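Local coordinates for peptidoglycan synthetase penicillin-binding protein 3 (Bifidobacterium adolescentis, PDB 4YE5) that probably binds penicillin and, as a member of the transpeptidase family, is thought to cross-link peptidoglycan at the outer face of the cell membrane, at residues Tyr50-Asn55 with Val117-Asp122; Pro97-Asp102 with Arg129-Leu134; Glu57-Phe62 with Ala89-Leu94; Thr25-Ala30 with Gly183-Gln188. All blocks are in the same frame, centred on the assembly; numbering follows the deposited sequence. Where two conformers were deposited one is given.

Interaction 1: residues Tyr50-Asn55 with Val117-Asp122; sequences YTIIGN and VVLKKD
With chi1 of -57°, Ile53 swings CG1 over beside its own backbone N, and CD1 at the end of that branch lands 3.9 Å from Val118 CG2; Thr51 sends its methyl the other way, anti to N, so that CG2 lies 3.8 Å from Val118 CG1. Each methyl of Val118 thus has its own partner, on the face that Ile53 shares, in an antiparallel pair containing a classic beta bulge. The strands belong to a three-stranded sheet in which 50-54 is the middle strand, with 140-144 on its far edge. At the bulge Leu119 and Lys120 both face Ile52: Leu119 N gives Ile52 O a 2.9 Å bond, while the second bond to the same oxygen, from Lys120 N, is weak at 3.4 Å. Ile52 N answers with a nearly straight bond to Lys120 O. The extra residue turns Leu119 toward the neighbouring strand, and its CD1 packs over the bare backbone of Gly54, 3.6 Å from Gly54 N. Lys120 NZ, at the end of a fully extended chain, hydrogen-bonds to Leu99 O at the end of helix 87-99. Past the bulge, Gly54 N closes on Val117 O at 2.8 Å, and Val117 CG1 rests 3.5 Å from Gly54 O.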
loop_
_atom_site.group_PDB
_atom_site.type_symbol
_atom_site.label_atom_id
_atom_site.label_comp_id
_atom_site.label_asym_id
_atom_site.label_seq_id
_atom_site.Cartn_x
_atom_site.Cartn_y
_atom_site.Cartn_z
ATOM N N TYR A 50 -3.304 -29.351 -6.626
ATOM C CA TYR A 50 -2.175 -30.145 -6.146
ATOM C C TYR A 50 -1.438 -30.863 -7.255
ATOM O O TYR A 50 -2.027 -31.267 -8.258
ATOM C CB TYR A 50 -2.656 -31.170 -5.120
ATOM C CG TYR A 50 -3.211 -30.539 -3.877
ATOM C CD1 TYR A 50 -2.369 -30.177 -2.837
ATOM C CD2 TYR A 50 -4.569 -30.295 -3.739
ATOM C CE1 TYR A 50 -2.856 -29.589 -1.695
ATOM C CE2 TYR A 50 -5.074 -29.699 -2.581
ATOM C CZ TYR A 50 -4.206 -29.351 -1.563
ATOM O OH TYR A 50 -4.671 -28.765 -0.393
ATOM N N THR A 51 -0.134 -31.023 -7.081
ATOM C CA THR A 51 0.584 -31.985 -7.903
ATOM C C THR A 51 0.764 -33.256 -7.075
ATOM O O THR A 51 1.207 -33.192 -5.921
ATOM C CB THR A 51 1.947 -31.437 -8.368
ATOM O OG1 THR A 51 1.744 -30.207 -9.079
ATOM C CG2 THR A 51 2.611 -32.419 -9.302
ATOM N N ILE A 52 0.389 -34.399 -7.640
ATOM C CA ILE A 52 0.530 -35.671 -6.933
ATOM C C ILE A 52 1.876 -36.287 -7.286
ATOM O O ILE A 52 2.180 -36.513 -8.465
ATOM C CB ILE A 52 -0.615 -36.649 -7.265
ATOM C CG1 ILE A 52 -1.970 -36.042 -6.870
ATOM C CG2 ILE A 52 -0.402 -38.016 -6.563
ATOM C CD1 ILE A 52 -2.025 -35.557 -5.417
ATOM N N ILE A 53 2.681 -36.534 -6.256
ATOM C CA ILE A 53 4.045 -37.023 -6.418
ATOM C C ILE A 53 4.172 -38.450 -5.907
ATOM O O ILE A 53 3.644 -38.781 -4.848
ATOM C CB ILE A 53 5.043 -36.137 -5.615
ATOM C CG1 ILE A 53 4.940 -34.661 -6.042
ATOM C CG2 ILE A 53 6.478 -36.660 -5.758
ATOM C CD1 ILE A 53 5.238 -34.412 -7.527
ATOM N N GLY A 54 4.876 -39.295 -6.654
ATOM C CA GLY A 54 5.245 -40.613 -6.164
ATOM C C GLY A 54 6.734 -40.726 -5.850
ATOM O O GLY A 54 7.565 -40.014 -6.424
ATOM N N ASN A 55 7.060 -41.608 -4.910
ATOM C CA ASN A 55 8.437 -41.971 -4.586
ATOM C C ASN A 55 8.700 -43.396 -5.092
ATOM O O ASN A 55 8.362 -44.378 -4.420
ATOM C CB ASN A 55 8.650 -41.881 -3.071
ATOM C CG ASN A 55 10.079 -42.216 -2.637
ATOM O OD1 ASN A 55 10.766 -43.023 -3.256
ATOM N ND2 ASN A 55 10.524 -41.593 -1.547
ATOM N N VAL A 117 8.893 -38.639 -8.622
ATOM C CA VAL A 117 8.276 -38.680 -9.952
ATOM C C VAL A 117 6.908 -37.995 -9.894
ATOM O O VAL A 117 6.148 -38.201 -8.954
ATOM C CB VAL A 117 8.181 -40.133 -10.535
ATOM C CG1 VAL A 117 7.140 -40.989 -9.801
ATOM C CG2 VAL A 117 7.864 -40.100 -12.026
ATOM N N VAL A 118 6.613 -37.139 -10.868
ATOM C CA VAL A 118 5.282 -36.548 -10.956
ATOM C C VAL A 118 4.323 -37.588 -11.504
ATOM O O VAL A 118 4.607 -38.222 -12.520
ATOM C CB VAL A 118 5.240 -35.309 -11.876
ATOM C CG1 VAL A 118 3.800 -34.831 -12.035
ATOM C CG2 VAL A 118 6.103 -34.213 -11.313
ATOM N N LEU A 119 3.195 -37.783 -10.826
ATOM C CA LEU A 119 2.207 -38.757 -11.281
ATOM C C LEU A 119 1.055 -38.052 -11.974
ATOM O O LEU A 119 0.511 -38.555 -12.959
ATOM C CB LEU A 119 1.676 -39.589 -10.115
ATOM C CG LEU A 119 2.721 -40.432 -9.386
ATOM C CD1 LEU A 119 2.099 -41.055 -8.136
ATOM C CD2 LEU A 119 3.291 -41.499 -10.316
ATOM N N LYS A 120 0.671 -36.897 -11.440
ATOM C CA LYS A 120 -0.384 -36.092 -12.047
ATOM C C LYS A 120 -0.355 -34.662 -11.537
ATOM O O LYS A 120 -0.176 -34.424 -10.337
ATOM C CB LYS A 120 -1.762 -36.704 -11.796
ATOM C CG LYS A 120 -2.837 -36.117 -12.692
ATOM C CD LYS A 120 -4.164 -36.817 -12.526
ATOM C CE LYS A 120 -5.208 -36.181 -13.443
ATOM N NZ LYS A 120 -6.530 -36.852 -13.329
ATOM N N LYS A 121 -0.531 -33.717 -12.459
ATOM C CA LYS A 121 -0.551 -32.295 -12.136
ATOM C C LYS A 121 -1.986 -31.815 -12.007
ATOM O O LYS A 121 -2.898 -32.448 -12.544
ATOM C CB LYS A 121 0.118 -31.488 -13.257
ATOM C CG LYS A 121 1.562 -31.858 -13.534
ATOM C CD LYS A 121 2.171 -30.929 -14.572
ATOM C CE LYS A 121 3.539 -31.417 -15.016
ATOM N NZ LYS A 121 4.138 -30.490 -16.023
ATOM N N ASP A 122 -2.177 -30.702 -11.299
ATOM C CA ASP A 122 -3.450 -29.984 -11.303
ATOM C C ASP A 122 -4.668 -30.819 -10.840
ATOM O O ASP A 122 -5.750 -30.749 -11.431
ATOM C CB ASP A 122 -3.682 -29.412 -12.712
ATOM C CG ASP A 122 -4.885 -28.505 -12.788
ATOM O OD1 ASP A 122 -5.088 -27.712 -11.851
ATOM O OD2 ASP A 122 -5.644 -28.614 -13.771
#

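Interaction 2: residues Pro97-Asp102 with Arg129-Leu134; sequences PVLGMD and RKISKL
Two helix ends meet here in the penicillin-binding protein dimerisation domain: the last turn of helix 87-99 lies against the C-terminal part of helix 125-132 and Leu134 just after it, and the join is wholly apolar. Val98 carries most of the contact. Its side chain points straight at the other segment and its two methyls divide the work. CG1, anti to the backbone N (chi1 -176°), goes to Ile131 CD1 at 3.6 Å and also touches Lys130 CB at 3.7 Å; CG2 meets Leu134 tip to tip, 3.8 Å from CD1 and 3.9 Å from CD2. Lys130 lends only the root of its chain, since the rest runs off away from the contact. Ile131 starts out alongside rather than facing helix 87-99, but its CG1 branch brings the end methyl back into the join. Leu95, a turn earlier in helix 87-99, carries the same apolar surface on to Ile131 and Leu134. Leu99 shares that end methyl with Val98: the Leu99 and Ile131 side chains cross at about a right angle, with Leu99 CD2 3.9 Å from Ile131 CD1.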
loop_
_atom_site.group_PDB
_atom_site.type_symbol
_atom_site.label_atom_id
_atom_site.label_comp_id
_atom_site.label_asym_id
_atom_site.label_seq_id
_atom_site.Cartn_x
_atom_site.Cartn_y
_atom_site.Cartn_z
ATOM N N PRO A 97 -7.620 -45.992 -10.305
ATOM C CA PRO A 97 -9.004 -45.489 -10.356
ATOM C C PRO A 97 -9.194 -44.124 -9.712
ATOM O O PRO A 97 -10.123 -43.394 -10.069
ATOM C CB PRO A 97 -9.792 -46.542 -9.566
ATOM C CG PRO A 97 -8.788 -47.217 -8.710
ATOM C CD PRO A 97 -7.519 -47.227 -9.503
ATOM N N VAL A 98 -8.339 -43.775 -8.760
ATOM C CA VAL A 98 -8.491 -42.486 -8.103
ATOM C C VAL A 98 -8.022 -41.360 -9.007
ATOM O O VAL A 98 -8.652 -40.305 -9.080
ATOM C CB VAL A 98 -7.727 -42.447 -6.750
ATOM C CG1 VAL A 98 -7.991 -41.143 -6.044
ATOM C CG2 VAL A 98 -8.154 -43.636 -5.869
ATOM N N LEU A 99 -6.916 -41.584 -9.706
ATOM C CA LEU A 99 -6.350 -40.560 -10.587
ATOM C C LEU A 99 -6.958 -40.596 -12.001
ATOM O O LEU A 99 -6.690 -39.715 -12.818
ATOM C CB LEU A 99 -4.824 -40.702 -10.666
ATOM C CG LEU A 99 -4.024 -40.400 -9.388
ATOM C CD1 LEU A 99 -2.569 -40.808 -9.560
ATOM C CD2 LEU A 99 -4.115 -38.925 -8.990
ATOM N N GLY A 100 -7.782 -41.603 -12.271
ATOM C CA GLY A 100 -8.336 -41.802 -13.602
ATOM C C GLY A 100 -7.234 -42.033 -14.613
ATOM O O GLY A 100 -7.241 -41.465 -15.697
HETATM N N MSE A 101 -6.266 -42.860 -14.243
HETATM C CA MSE A 101 -5.126 -43.112 -15.112
HETATM C C MSE A 101 -4.942 -44.601 -15.311
HETATM O O MSE A 101 -5.527 -45.419 -14.587
HETATM C CB MSE A 101 -3.850 -42.504 -14.518
HETATM C CG MSE A 101 -3.820 -40.973 -14.549
HETATM SE SE MSE A 101 -2.195 -40.238 -13.734
HETATM C CE MSE A 101 -0.890 -40.958 -14.987
ATOM N N ASP A 102 -4.122 -44.958 -16.290
ATOM C CA ASP A 102 -3.878 -46.362 -16.586
ATOM C C ASP A 102 -2.824 -46.959 -15.638
ATOM O O ASP A 102 -1.774 -46.353 -15.383
ATOM C CB ASP A 102 -3.482 -46.527 -18.054
ATOM C CG ASP A 102 -3.118 -47.950 -18.394
ATOM O OD1 ASP A 102 -4.028 -48.800 -18.486
ATOM O OD2 ASP A 102 -1.914 -48.219 -18.563
ATOM N N ARG A 129 -7.790 -35.722 -1.157
ATOM C CA ARG A 129 -8.370 -36.429 -0.013
ATOM C C ARG A 129 -8.583 -37.917 -0.282
ATOM O O ARG A 129 -8.305 -38.762 0.576
ATOM C CB ARG A 129 -9.672 -35.760 0.445
ATOM C CG ARG A 129 -9.453 -34.401 1.107
ATOM C CD ARG A 129 -10.746 -33.837 1.696
ATOM N NE ARG A 129 -11.661 -33.394 0.645
ATOM C CZ ARG A 129 -11.690 -32.156 0.156
ATOM N NH1 ARG A 129 -10.857 -31.237 0.628
ATOM N NH2 ARG A 129 -12.545 -31.838 -0.807
ATOM N N LYS A 130 -9.066 -38.254 -1.470
ATOM C CA LYS A 130 -9.239 -39.666 -1.794
ATOM C C LYS A 130 -7.910 -40.429 -1.781
ATOM O O LYS A 130 -7.859 -41.598 -1.379
ATOM C CB LYS A 130 -9.929 -39.852 -3.152
ATOM C CG LYS A 130 -11.370 -39.364 -3.191
ATOM C CD LYS A 130 -11.965 -39.504 -4.588
ATOM C CE LYS A 130 -13.437 -39.123 -4.594
ATOM N NZ LYS A 130 -14.217 -39.964 -3.636
ATOM N N ILE A 131 -6.843 -39.781 -2.244
ATOM C CA ILE A 131 -5.531 -40.437 -2.267
ATOM C C ILE A 131 -5.102 -40.736 -0.831
ATOM O O ILE A 131 -4.524 -41.790 -0.547
ATOM C CB ILE A 131 -4.451 -39.552 -2.959
ATOM C CG1 ILE A 131 -4.830 -39.230 -4.408
ATOM C CG2 ILE A 131 -3.061 -40.198 -2.883
ATOM C CD1 ILE A 131 -4.537 -40.338 -5.392
ATOM N N SER A 132 -5.380 -39.811 0.082
ATOM C CA SER A 132 -4.984 -39.992 1.481
ATOM C C SER A 132 -5.612 -41.236 2.078
ATOM O O SER A 132 -5.022 -41.894 2.939
ATOM C CB SER A 132 -5.343 -38.765 2.316
ATOM O OG SER A 132 -4.508 -37.685 1.960
ATOM N N LYS A 133 -6.796 -41.587 1.588
ATOM C CA LYS A 133 -7.491 -42.759 2.110
ATOM C C LYS A 133 -6.924 -44.080 1.583
ATOM O O LYS A 133 -7.298 -45.145 2.055
ATOM C CB LYS A 133 -9.002 -42.664 1.846
ATOM C CG LYS A 133 -9.656 -41.463 2.526
ATOM C CD LYS A 133 -11.171 -41.577 2.548
ATOM C CE LYS A 133 -11.713 -41.557 3.976
ATOM N NZ LYS A 133 -11.394 -42.812 4.726
ATOM N N LEU A 134 -6.019 -44.022 0.609
ATOM C CA LEU A 134 -5.456 -45.259 0.063
ATOM C C LEU A 134 -4.402 -45.888 0.972
ATOM O O LEU A 134 -3.893 -46.973 0.669
ATOM C CB LEU A 134 -4.861 -45.017 -1.331
ATOM C CG LEU A 134 -5.834 -44.549 -2.424
ATOM C CD1 LEU A 134 -5.075 -44.096 -3.658
ATOM C CD2 LEU A 134 -6.856 -45.649 -2.771
#

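Interaction 3: residues Glu57-Phe62 with Ala89-Leu94; sequences EQAQAF and AAVARL
The ring of Phe62 is the flat group here, and helix 87-99 meets it through three side chains. Ala90 CB sits at the edge, close to the ring plane and 3.9 Å from both CD2 and CE2 of Phe62. Val91 CG2 and Leu94 CD1 come in obliquely, the first 3.7 Å from Phe62 CD2 and the second 3.9 Å from Phe62 CE2, with the leucine side chain crossing the phenylalanine at about a right angle. Val91 and Leu94 are thus spread along one side of the ring, from its root toward CZ. What carries the ring across is chi1 of 177°, which sets CG opposite the backbone N and extends the side chain from the end of helix 56-61 toward its neighbour. One turn back, Ala59 makes the other half of the join: its CB lies 3.7 Å from Val91 CG2, so this single methyl is shared between Ala59 and Phe62. The contact packs two helices of the dimerisation domain, with Ala59 and Val91 CA atoms 6.3 Å apart. Outside the pair, His76 meets the Phe62 ring edge-to-face, and Ile139 touches both Ala59 and Phe62. Between these two segments carbon alone makes the bridge, in a largely buried setting, so shape and the hydrophobic effect hold them together, while a backbone hydrogen bond from Phe62 to Gly87 adds a directional tie nearby.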
loop_
_atom_site.group_PDB
_atom_site.type_symbol
_atom_site.label_atom_id
_atom_site.label_comp_id
_atom_site.label_asym_id
_atom_site.label_seq_id
_atom_site.Cartn_x
_atom_site.Cartn_y
_atom_site.Cartn_z
ATOM N N GLU A 57 11.222 -45.532 -5.351
ATOM C CA GLU A 57 11.910 -46.567 -4.582
ATOM C C GLU A 57 11.100 -47.025 -3.359
ATOM O O GLU A 57 11.138 -48.197 -3.007
ATOM C CB GLU A 57 13.339 -46.148 -4.207
ATOM C CG GLU A 57 13.462 -45.150 -3.087
ATOM C CD GLU A 57 14.887 -45.066 -2.550
ATOM O OE1 GLU A 57 15.064 -44.652 -1.384
ATOM O OE2 GLU A 57 15.827 -45.424 -3.295
ATOM N N GLN A 58 10.359 -46.104 -2.731
ATOM C CA GLN A 58 9.435 -46.501 -1.671
ATOM C C GLN A 58 8.268 -47.303 -2.222
ATOM O O GLN A 58 7.797 -48.223 -1.565
ATOM C CB GLN A 58 8.902 -45.300 -0.887
ATOM C CG GLN A 58 9.952 -44.531 -0.106
ATOM C CD GLN A 58 10.841 -45.427 0.723
ATOM O OE1 GLN A 58 10.372 -46.361 1.370
ATOM N NE2 GLN A 58 12.144 -45.148 0.705
ATOM N N ALA A 59 7.785 -46.949 -3.415
ATOM C CA ALA A 59 6.716 -47.732 -4.045
ATOM C C ALA A 59 7.182 -49.163 -4.309
ATOM O O ALA A 59 6.436 -50.128 -4.102
ATOM C CB ALA A 59 6.252 -47.076 -5.343
ATOM N N GLN A 60 8.430 -49.300 -4.744
ATOM C CA GLN A 60 8.972 -50.623 -5.086
ATOM C C GLN A 60 9.116 -51.496 -3.856
ATOM O O GLN A 60 8.967 -52.703 -3.945
ATOM C CB GLN A 60 10.316 -50.477 -5.828
ATOM C CG GLN A 60 10.154 -49.837 -7.204
ATOM C CD GLN A 60 11.431 -49.223 -7.743
ATOM O OE1 GLN A 60 12.534 -49.724 -7.503
ATOM N NE2 GLN A 60 11.287 -48.125 -8.479
ATOM N N ALA A 61 9.383 -50.880 -2.703
ATOM C CA ALA A 61 9.458 -51.606 -1.428
ATOM C C ALA A 61 8.078 -51.932 -0.835
ATOM O O ALA A 61 7.978 -52.681 0.139
ATOM C CB ALA A 61 10.294 -50.786 -0.410
ATOM N N PHE A 62 7.016 -51.363 -1.408
ATOM C CA PHE A 62 5.663 -51.479 -0.831
ATOM C C PHE A 62 5.120 -52.905 -0.836
ATOM O O PHE A 62 5.188 -53.605 -1.841
ATOM C CB PHE A 62 4.684 -50.508 -1.542
ATOM C CG PHE A 62 3.246 -50.601 -1.059
ATOM C CD1 PHE A 62 2.894 -50.186 0.227
ATOM C CD2 PHE A 62 2.243 -51.067 -1.909
ATOM C CE1 PHE A 62 1.551 -50.249 0.663
ATOM C CE2 PHE A 62 0.899 -51.141 -1.485
ATOM C CZ PHE A 62 0.554 -50.737 -0.196
ATOM N N ALA A 89 3.657 -52.115 -8.926
ATOM C CA ALA A 89 2.436 -52.678 -9.472
ATOM C C ALA A 89 1.292 -52.491 -8.475
ATOM O O ALA A 89 0.201 -52.095 -8.861
ATOM C CB ALA A 89 2.631 -54.143 -9.826
ATOM N N ALA A 90 1.545 -52.747 -7.192
ATOM C CA ALA A 90 0.496 -52.590 -6.179
ATOM C C ALA A 90 0.081 -51.128 -5.990
ATOM O O ALA A 90 -1.115 -50.815 -5.922
ATOM C CB ALA A 90 0.941 -53.206 -4.839
ATOM N N VAL A 91 1.062 -50.230 -5.912
ATOM C CA VAL A 91 0.763 -48.818 -5.761
ATOM C C VAL A 91 -0.034 -48.325 -6.962
ATOM O O VAL A 91 -1.001 -47.562 -6.811
ATOM C CB VAL A 91 2.040 -47.939 -5.602
ATOM C CG1 VAL A 91 1.660 -46.443 -5.450
ATOM C CG2 VAL A 91 2.882 -48.408 -4.412
ATOM N N ALA A 92 0.363 -48.765 -8.155
ATOM C CA ALA A 92 -0.296 -48.314 -9.382
ATOM C C ALA A 92 -1.765 -48.742 -9.415
ATOM O O ALA A 92 -2.632 -47.955 -9.775
ATOM C CB ALA A 92 0.456 -48.818 -10.644
ATOM N N ARG A 93 -2.034 -49.984 -9.019
ATOM C CA ARG A 93 -3.402 -50.513 -8.995
ATOM C C ARG A 93 -4.299 -49.751 -8.036
ATOM O O ARG A 93 -5.476 -49.509 -8.317
ATOM C CB ARG A 93 -3.402 -51.985 -8.594
ATOM C CG ARG A 93 -3.425 -52.915 -9.758
ATOM C CD ARG A 93 -3.372 -54.357 -9.321
ATOM N NE ARG A 93 -3.101 -55.212 -10.469
ATOM C CZ ARG A 93 -3.034 -56.536 -10.420
ATOM N NH1 ARG A 93 -3.216 -57.191 -9.269
ATOM N NH2 ARG A 93 -2.789 -57.203 -11.526
ATOM N N LEU A 94 -3.749 -49.402 -6.881
ATOM C CA LEU A 94 -4.499 -48.636 -5.896
ATOM C C LEU A 94 -4.794 -47.236 -6.419
ATOM O O LEU A 94 -5.893 -46.706 -6.249
ATOM C CB LEU A 94 -3.729 -48.586 -4.565
ATOM C CG LEU A 94 -3.688 -49.892 -3.769
ATOM C CD1 LEU A 94 -2.594 -49.865 -2.702
ATOM C CD2 LEU A 94 -5.062 -50.180 -3.127
#

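Interaction 4: residues Thr25-Ala30 with Gly183-Gln188; sequences TVTLKA and GRDGYQ
Backbone bonds come first: Val26 and Gln188 form an antiparallel hydrogen-bonded pair, joined by Val26 N to Gln188 O at 2.7 Å and by Gln188 N to Val26 O at 2.8 Å. Leu28 and Gly186 repeat the pattern, but there the two bonds differ. Gly186 N reaches Leu28 O in the carbonyl plane, whereas Leu28 N stands well above the plane of the Gly186 carbonyl, 63° out of it. Strands 23-28 and 186-191 are thereby zipped into a three-stranded antiparallel sheet, with 202-207 beyond the second.

Side chain to backbone, Asp185 carries the pairing past the last strand residues. With chi1 of -73° its carboxylate turns back across the pair, and Ala30 N bonds to OD1 at 3.0 Å, meeting it from above the carboxylate plane. Lys29 NZ is 5.4 Å from Asp185 OD2, too far for contact, and bonds to Asp166 O instead.

Van der Waals contacts complete the join. Leu28 packs across the Gln188 side chain at about a right angle, CD2 lying 3.9 Å from Gln188 CD, while Gln188 OE1 is hydrogen-bonded to Tyr190 OH. Thr27 CG2 rests 3.6 Å from Asp185 OD2. Ala30 CB comes up to Arg184 N. The chemistry is thus mainly backbone pairing, and the carboxylate supplies the acceptor for Ala30 N just past the last paired strand residues.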
loop_
_atom_site.group_PDB
_atom_site.type_symbol
_atom_site.label_atom_id
_atom_site.label_comp_id
_atom_site.label_asym_id
_atom_site.label_seq_id
_atom_site.Cartn_x
_atom_site.Cartn_y
_atom_site.Cartn_z
ATOM N N THR A 25 9.782 -37.512 5.605
ATOM C CA THR A 25 8.968 -36.401 6.054
ATOM C C THR A 25 8.226 -35.768 4.889
ATOM O O THR A 25 8.810 -35.453 3.851
ATOM C CB THR A 25 9.801 -35.336 6.766
ATOM O OG1 THR A 25 10.402 -35.914 7.928
ATOM C CG2 THR A 25 8.920 -34.160 7.185
ATOM N N VAL A 26 6.924 -35.593 5.069
ATOM C CA VAL A 26 6.095 -34.984 4.047
ATOM C C VAL A 26 5.646 -33.623 4.548
ATOM O O VAL A 26 5.101 -33.505 5.641
ATOM C CB VAL A 26 4.863 -35.869 3.706
ATOM C CG1 VAL A 26 3.926 -35.136 2.767
ATOM C CG2 VAL A 26 5.295 -37.201 3.087
ATOM N N THR A 27 5.874 -32.594 3.744
ATOM C CA THR A 27 5.436 -31.239 4.084
ATOM C C THR A 27 3.962 -31.032 3.776
ATOM O O THR A 27 3.496 -31.333 2.679
ATOM C CB THR A 27 6.245 -30.210 3.294
ATOM O OG1 THR A 27 7.638 -30.438 3.536
ATOM C CG2 THR A 27 5.864 -28.772 3.692
ATOM N N LEU A 28 3.220 -30.535 4.758
ATOM C CA LEU A 28 1.843 -30.134 4.530
ATOM C C LEU A 28 1.859 -28.610 4.351
ATOM O O LEU A 28 1.944 -27.868 5.322
ATOM C CB LEU A 28 0.985 -30.522 5.721
ATOM C CG LEU A 28 1.096 -32.019 6.103
ATOM C CD1 LEU A 28 0.241 -32.292 7.318
ATOM C CD2 LEU A 28 0.658 -32.890 4.944
ATOM N N LYS A 29 1.820 -28.147 3.108
ATOM C CA LYS A 29 1.985 -26.712 2.864
ATOM C C LYS A 29 0.751 -25.913 3.285
ATOM O O LYS A 29 -0.366 -26.261 2.922
ATOM C CB LYS A 29 2.340 -26.438 1.403
ATOM C CG LYS A 29 2.336 -24.940 1.101
ATOM C CD LYS A 29 3.312 -24.545 0.006
ATOM C CE LYS A 29 3.474 -23.026 -0.029
ATOM N NZ LYS A 29 4.822 -22.674 -0.561
ATOM N N ALA A 30 0.958 -24.858 4.076
ATOM C CA ALA A 30 -0.121 -23.934 4.422
ATOM C C ALA A 30 -0.642 -23.228 3.165
ATOM O O ALA A 30 0.141 -22.867 2.285
ATOM C CB ALA A 30 0.373 -22.887 5.445
ATOM N N GLY A 183 1.105 -18.235 6.640
ATOM C CA GLY A 183 0.750 -19.256 7.617
ATOM C C GLY A 183 1.971 -20.086 7.979
ATOM O O GLY A 183 3.108 -19.627 7.832
ATOM N N ARG A 184 1.752 -21.312 8.452
ATOM C CA ARG A 184 2.868 -22.160 8.867
ATOM C C ARG A 184 2.651 -23.587 8.384
ATOM O O ARG A 184 1.633 -24.196 8.690
ATOM C CB ARG A 184 3.015 -22.149 10.396
ATOM C CG ARG A 184 3.430 -20.786 10.981
ATOM C CD ARG A 184 3.625 -20.845 12.498
ATOM N NE ARG A 184 2.384 -21.119 13.223
ATOM C CZ ARG A 184 1.484 -20.187 13.534
ATOM N NH1 ARG A 184 0.384 -20.513 14.200
ATOM N NH2 ARG A 184 1.683 -18.924 13.174
ATOM N N ASP A 185 3.606 -24.094 7.619
ATOM C CA ASP A 185 3.551 -25.446 7.095
ATOM C C ASP A 185 3.425 -26.472 8.227
ATOM O O ASP A 185 3.873 -26.244 9.354
ATOM C CB ASP A 185 4.811 -25.733 6.274
ATOM C CG ASP A 185 4.820 -25.003 4.936
ATOM O OD1 ASP A 185 3.869 -24.250 4.671
ATOM O OD2 ASP A 185 5.772 -25.188 4.148
ATOM N N GLY A 186 2.784 -27.591 7.928
ATOM C CA GLY A 186 2.786 -28.720 8.847
ATOM C C GLY A 186 3.626 -29.823 8.252
ATOM O O GLY A 186 4.328 -29.594 7.257
ATOM N N TYR A 187 3.562 -31.025 8.838
ATOM C CA TYR A 187 4.307 -32.136 8.275
ATOM C C TYR A 187 3.790 -33.497 8.775
ATOM O O TYR A 187 3.016 -33.563 9.735
ATOM C CB TYR A 187 5.794 -31.989 8.604
ATOM C CG TYR A 187 6.061 -31.933 10.099
ATOM C CD1 TYR A 187 6.085 -33.092 10.866
ATOM C CD2 TYR A 187 6.263 -30.716 10.743
ATOM C CE1 TYR A 187 6.314 -33.048 12.228
ATOM C CE2 TYR A 187 6.500 -30.658 12.107
ATOM C CZ TYR A 187 6.523 -31.824 12.843
ATOM O OH TYR A 187 6.750 -31.772 14.196
ATOM N N GLN A 188 4.220 -34.562 8.104
ATOM C CA GLN A 188 3.965 -35.945 8.529
ATOM C C GLN A 188 5.272 -36.697 8.418
ATOM O O GLN A 188 6.011 -36.529 7.449
ATOM C CB GLN A 188 2.941 -36.628 7.619
ATOM C CG GLN A 188 1.511 -36.098 7.767
ATOM C CD GLN A 188 0.635 -36.462 6.581
ATOM O OE1 GLN A 188 1.126 -36.914 5.556
ATOM N NE2 GLN A 188 -0.665 -36.247 6.714
#

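How the interactions relate
From the N terminus, strand 23-28 waits longest for its partner: interaction 4 closes a loop of more than 150 residues, and the other three all nest within it. Next, strand 50-54 opens interaction 1, and helix 56-61 follows directly to open interaction 3, whose loop closes at 89-94 inside that of interaction 1. Helix 87-99 then runs on into interaction 2, which crosses interaction 1 because 117-122 falls between its two segments. Interactions 1 and 2 touch directly, tying sheet to helices; interactions 2 and 3 share helix 87-99. Interaction 4 stands apart, its centre about 17 Å from that of interaction 1.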